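Local structure of hypothetical protein AF1704 (Archaeoglobus fulgidus, 1ZBM) at residues L79-S84 and R202-S207; K178-L183 and P250-A255. The protein probably catalyses the conversion of cyclic dehypoxanthinylfutalosinate into 1,4-dihydroxy-6-naphthoate and dihydroxyacetone, a step in the biosynthesis of menaquinone. All blocks are in the same frame, centred on the assembly; numbering follows the deposited sequence.

Contact 1. Residues L79-S84 and R202-S207; sequences LSAGAS and RAMRES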
# COMPACT_ATOMS: atom_id res chain seq x y z
N LEU A 79 -0.28 12.89 3.27
CA LEU A 79 -0.67 13.75 2.15
C LEU A 79 -2.11 13.40 1.76
O LEU A 79 -2.47 12.23 1.72
CB LEU A 79 0.29 13.52 0.98
CG LEU A 79 0.26 14.58 -0.09
CD1 LEU A 79 0.86 15.90 0.42
CD2 LEU A 79 1.07 14.06 -1.29
N SER A 80 -2.92 14.39 1.47
CA SER A 80 -4.32 14.11 1.13
C SER A 80 -4.51 13.17 -0.06
O SER A 80 -5.52 12.48 -0.14
CB SER A 80 -5.07 15.41 0.90
OG SER A 80 -4.98 16.25 2.06
N ALA A 81 -3.53 13.13 -0.97
CA ALA A 81 -3.61 12.29 -2.15
C ALA A 81 -2.52 11.22 -2.21
O ALA A 81 -1.38 11.45 -1.80
CB ALA A 81 -3.54 13.16 -3.40
N GLY A 82 -2.88 10.06 -2.75
CA GLY A 82 -1.92 8.98 -2.89
C GLY A 82 -2.22 7.75 -2.07
O GLY A 82 -1.64 6.69 -2.31
N ALA A 83 -3.12 7.87 -1.09
CA ALA A 83 -3.45 6.73 -0.24
C ALA A 83 -4.14 5.59 -1.00
O ALA A 83 -4.82 5.82 -2.00
CB ALA A 83 -4.33 7.18 0.93
N SER A 84 -3.94 4.37 -0.53
CA SER A 84 -4.59 3.22 -1.13
C SER A 84 -5.52 2.71 -0.03
O SER A 84 -5.08 2.46 1.10
CB SER A 84 -3.57 2.15 -1.57
OG SER A 84 -2.83 1.63 -0.47
N ARG A 202 -0.99 19.24 -5.66
CA ARG A 202 -1.66 19.57 -6.91
C ARG A 202 -1.22 18.64 -8.03
O ARG A 202 -2.04 18.12 -8.78
CB ARG A 202 -1.37 21.03 -7.32
CG ARG A 202 -2.12 21.48 -8.59
CD ARG A 202 -1.71 22.89 -9.03
NE ARG A 202 -0.34 22.89 -9.57
CZ ARG A 202 -0.01 22.39 -10.76
NH1 ARG A 202 -0.94 21.85 -11.54
NH2 ARG A 202 1.25 22.39 -11.15
N ALA A 203 0.09 18.43 -8.14
CA ALA A 203 0.63 17.57 -9.18
C ALA A 203 0.22 16.13 -8.95
O ALA A 203 -0.04 15.38 -9.90
CB ALA A 203 2.14 17.67 -9.22
N MSE A 204 0.16 15.73 -7.68
CA MSE A 204 -0.21 14.36 -7.34
C MSE A 204 -1.65 14.08 -7.74
O MSE A 204 -1.94 13.05 -8.35
CB MSE A 204 -0.02 14.13 -5.83
CG MSE A 204 -0.10 12.67 -5.40
SE MSE A 204 1.32 11.52 -6.09
CE MSE A 204 0.28 10.41 -7.32
N ARG A 205 -2.54 15.00 -7.40
CA ARG A 205 -3.96 14.84 -7.73
C ARG A 205 -4.18 14.78 -9.24
O ARG A 205 -4.97 13.98 -9.74
CB ARG A 205 -4.78 15.99 -7.16
CG ARG A 205 -5.02 15.85 -5.68
CD ARG A 205 -5.82 17.01 -5.13
NE ARG A 205 -6.30 16.70 -3.79
CZ ARG A 205 -6.55 17.60 -2.86
NH1 ARG A 205 -6.37 18.89 -3.11
NH2 ARG A 205 -6.98 17.21 -1.67
N GLU A 206 -3.46 15.63 -9.96
CA GLU A 206 -3.60 15.65 -11.39
C GLU A 206 -3.17 14.33 -11.99
O GLU A 206 -3.80 13.83 -12.93
CB GLU A 206 -2.77 16.78 -12.00
CG GLU A 206 -3.07 16.99 -13.47
CD GLU A 206 -2.28 18.13 -14.05
OE1 GLU A 206 -2.29 19.23 -13.45
OE2 GLU A 206 -1.66 17.92 -15.12
N SER A 207 -2.09 13.75 -11.46
CA SER A 207 -1.60 12.49 -12.01
C SER A 207 -2.61 11.35 -11.83
O SER A 207 -2.77 10.49 -12.71
CB SER A 207 -0.26 12.13 -11.37
OG SER A 207 0.40 11.12 -12.12
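The Arg205 guanidinium, which comes obliquely alongside Ser80 with NH2 3.7 Å from Ser80 CB, is held through NE by a hydrogen bond to the carbonyl O of Tyr247 and, weakly, through NH2 by Asn248 OD1. These partners belong to the end of helix 244-247 and the residue after it. The position of the group follows from the chain behind it, for CG lies anti to the carbonyl carbon (chi1 -77°) and the chain then runs extended to NE. That reach lays the aliphatic root of the arginine beside Ala81, whose CB points at the helix and meets Arg205 CG at 3.8 Å. The same methyl also lies 4.0 Å from CG of Met204, a selenomethionine; Ala81 thus fits between two consecutive side chains of helix 194-213. Met204 CG is also 4.0 Å from Ala81 O and 4.5 Å from Leu79 CD2. Its chain bends beyond CG, and the side chain as a whole also packs on Met25 and Phe26 of helix 20-30. Gly82 follows with phi 115°, where a CB would press against the carbonyl O of Ala81, a backbone shape that a side chain would hinder. The contact joins the segment 79-84 of the outermost strand 76-86 to helix 194-213. Apolar packing provides the cohesion between the two segments, while the arginine probably carries its charge to the Tyr247 carbonyl and the Asn248 amide oxygen, tying a third element to the same helix.

Contact 2. Residues K178-L183 and P250-A255; sequences KLPLPL and PESVDA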
# COMPACT_ATOMS: atom_id res chain seq x y z
N LYS A 178 -16.94 -0.00 10.85
CA LYS A 178 -17.64 0.17 9.58
C LYS A 178 -17.15 1.37 8.80
O LYS A 178 -17.86 2.36 8.63
CB LYS A 178 -19.15 0.27 9.84
CG LYS A 178 -19.71 -0.89 10.65
CD LYS A 178 -19.50 -2.24 9.95
CE LYS A 178 -20.15 -3.38 10.73
NZ LYS A 178 -19.88 -4.73 10.15
N LEU A 179 -15.92 1.26 8.30
CA LEU A 179 -15.28 2.33 7.53
C LEU A 179 -14.29 1.69 6.56
O LEU A 179 -13.87 0.55 6.75
CB LEU A 179 -14.54 3.26 8.50
CG LEU A 179 -15.38 4.01 9.53
CD1 LEU A 179 -14.49 4.59 10.64
CD2 LEU A 179 -16.15 5.13 8.81
N PRO A 180 -13.90 2.43 5.51
CA PRO A 180 -12.94 1.90 4.53
C PRO A 180 -11.66 1.43 5.25
O PRO A 180 -11.43 1.78 6.41
CB PRO A 180 -12.69 3.09 3.61
CG PRO A 180 -13.99 3.84 3.67
CD PRO A 180 -14.34 3.78 5.14
N LEU A 181 -10.82 0.65 4.57
CA LEU A 181 -9.59 0.13 5.17
C LEU A 181 -8.31 0.80 4.64
O LEU A 181 -7.89 0.54 3.51
CB LEU A 181 -9.50 -1.38 4.90
CG LEU A 181 -8.71 -2.31 5.83
CD1 LEU A 181 -8.41 -3.62 5.10
CD2 LEU A 181 -7.44 -1.65 6.28
N PRO A 182 -7.67 1.66 5.46
CA PRO A 182 -6.43 2.38 5.09
C PRO A 182 -5.27 1.40 4.96
O PRO A 182 -4.92 0.74 5.93
CB PRO A 182 -6.20 3.33 6.26
CG PRO A 182 -7.53 3.42 6.94
CD PRO A 182 -8.08 2.04 6.82
N LEU A 183 -4.65 1.32 3.78
CA LEU A 183 -3.53 0.39 3.60
C LEU A 183 -2.19 1.08 3.35
O LEU A 183 -1.27 0.96 4.15
CB LEU A 183 -3.83 -0.58 2.46
CG LEU A 183 -5.04 -1.48 2.69
CD1 LEU A 183 -5.43 -2.12 1.39
CD2 LEU A 183 -4.72 -2.52 3.76
N PRO A 250 -11.11 11.06 2.31
CA PRO A 250 -12.34 11.58 2.93
C PRO A 250 -12.31 11.46 4.45
O PRO A 250 -11.43 10.80 5.01
CB PRO A 250 -13.43 10.72 2.30
CG PRO A 250 -12.74 9.38 2.15
CD PRO A 250 -11.37 9.79 1.60
N GLU A 251 -13.28 12.08 5.12
CA GLU A 251 -13.34 12.04 6.58
C GLU A 251 -13.41 10.62 7.15
O GLU A 251 -12.80 10.34 8.17
CB GLU A 251 -14.52 12.88 7.10
CG GLU A 251 -14.41 14.38 6.82
CD GLU A 251 -14.85 14.76 5.41
OE1 GLU A 251 -14.63 13.96 4.47
OE2 GLU A 251 -15.41 15.88 5.24
N SER A 252 -14.14 9.73 6.47
CA SER A 252 -14.29 8.35 6.93
C SER A 252 -12.96 7.62 7.03
O SER A 252 -12.74 6.85 7.97
CB SER A 252 -15.25 7.57 6.01
OG SER A 252 -14.74 7.43 4.70
N VAL A 253 -12.07 7.87 6.07
CA VAL A 253 -10.75 7.24 6.07
C VAL A 253 -9.89 7.82 7.19
O VAL A 253 -9.05 7.12 7.77
CB VAL A 253 -10.02 7.43 4.71
CG1 VAL A 253 -8.60 6.87 4.78
CG2 VAL A 253 -10.80 6.75 3.60
N ASP A 254 -10.07 9.10 7.50
CA ASP A 254 -9.29 9.71 8.59
C ASP A 254 -9.73 9.01 9.87
O ASP A 254 -8.92 8.73 10.75
CB ASP A 254 -9.58 11.21 8.77
CG ASP A 254 -9.09 12.05 7.61
OD1 ASP A 254 -8.00 11.75 7.04
OD2 ASP A 254 -9.78 13.04 7.29
N ALA A 255 -11.03 8.74 9.98
CA ALA A 255 -11.59 8.10 11.17
C ALA A 255 -11.09 6.67 11.29
O ALA A 255 -10.80 6.20 12.40
CB ALA A 255 -13.11 8.12 11.12
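The pyrrolidine rings of Pro180 and Pro182 both turn toward the first turn of helix 251-265. Pro180 offers the CG-CD side of its ring to Ser252, CD standing 3.7 Å from OG, while its CB meets Val253 CG2 at 4.1 Å; Val85 and Tyr245 also pack on this proline. Two residues on, Pro182 presents CG to the other branch of the valine, 4.2 Å from Val253 CG1, and has Trp173 as a further neighbour. Val253 CG1 lies anti to its own backbone N (chi1 175°), an orientation that gives each proline one methyl. Leu179 spreads its two methyls along the helix: CD2 touches Ser252 CB at 3.8 Å and CD1 touches Ala255 CB at 3.8 Å, both beside the carbonyl O of Ser252. Replacing Leu179 by an alanine would probably open a gap beside Ser252 and Ala255, taking from Ala255 CB the methyl that meets it and leaving Ser252 CB with Pro180 alone across the contact. Beyond the prolines, Leu183 O accepts a hydrogen bond from Thr114 OG1, and the side chains of Pro182 and Thr114 lie about 6 Å apart; Thr114 is a predicted substrate-binding residue. The chemistry is therefore that of a mainly apolar seam, with the Ser252 hydroxyl against Pro180, in which prolines and methyl groups seat the start of the helix against a strand leading toward the probable substrate site.

How the contacts relate
After its first three strands the chain reaches 79-84 in strand 76-86, then passes through the second sheet and returns along 178-183 into strand 181-189. Helix 194-213 follows directly, and its residues 202-207 meet 79-84, closing a loop of 117 residues in contact 1. Only later does 250-255 come back to 178-183, closing one of 66 residues in contact 2, so the two loops cross. Their centres lie 16 Å apart, but the strand segments meet where Leu183 N probably hydrogen-bonds to Ser84 O (2.9 Å). Together they fasten helices 194-213 and 251-265 to neighbouring strands of one sheet, in an arrangement consistent with the two-lobed periplasmic-binding-protein fold.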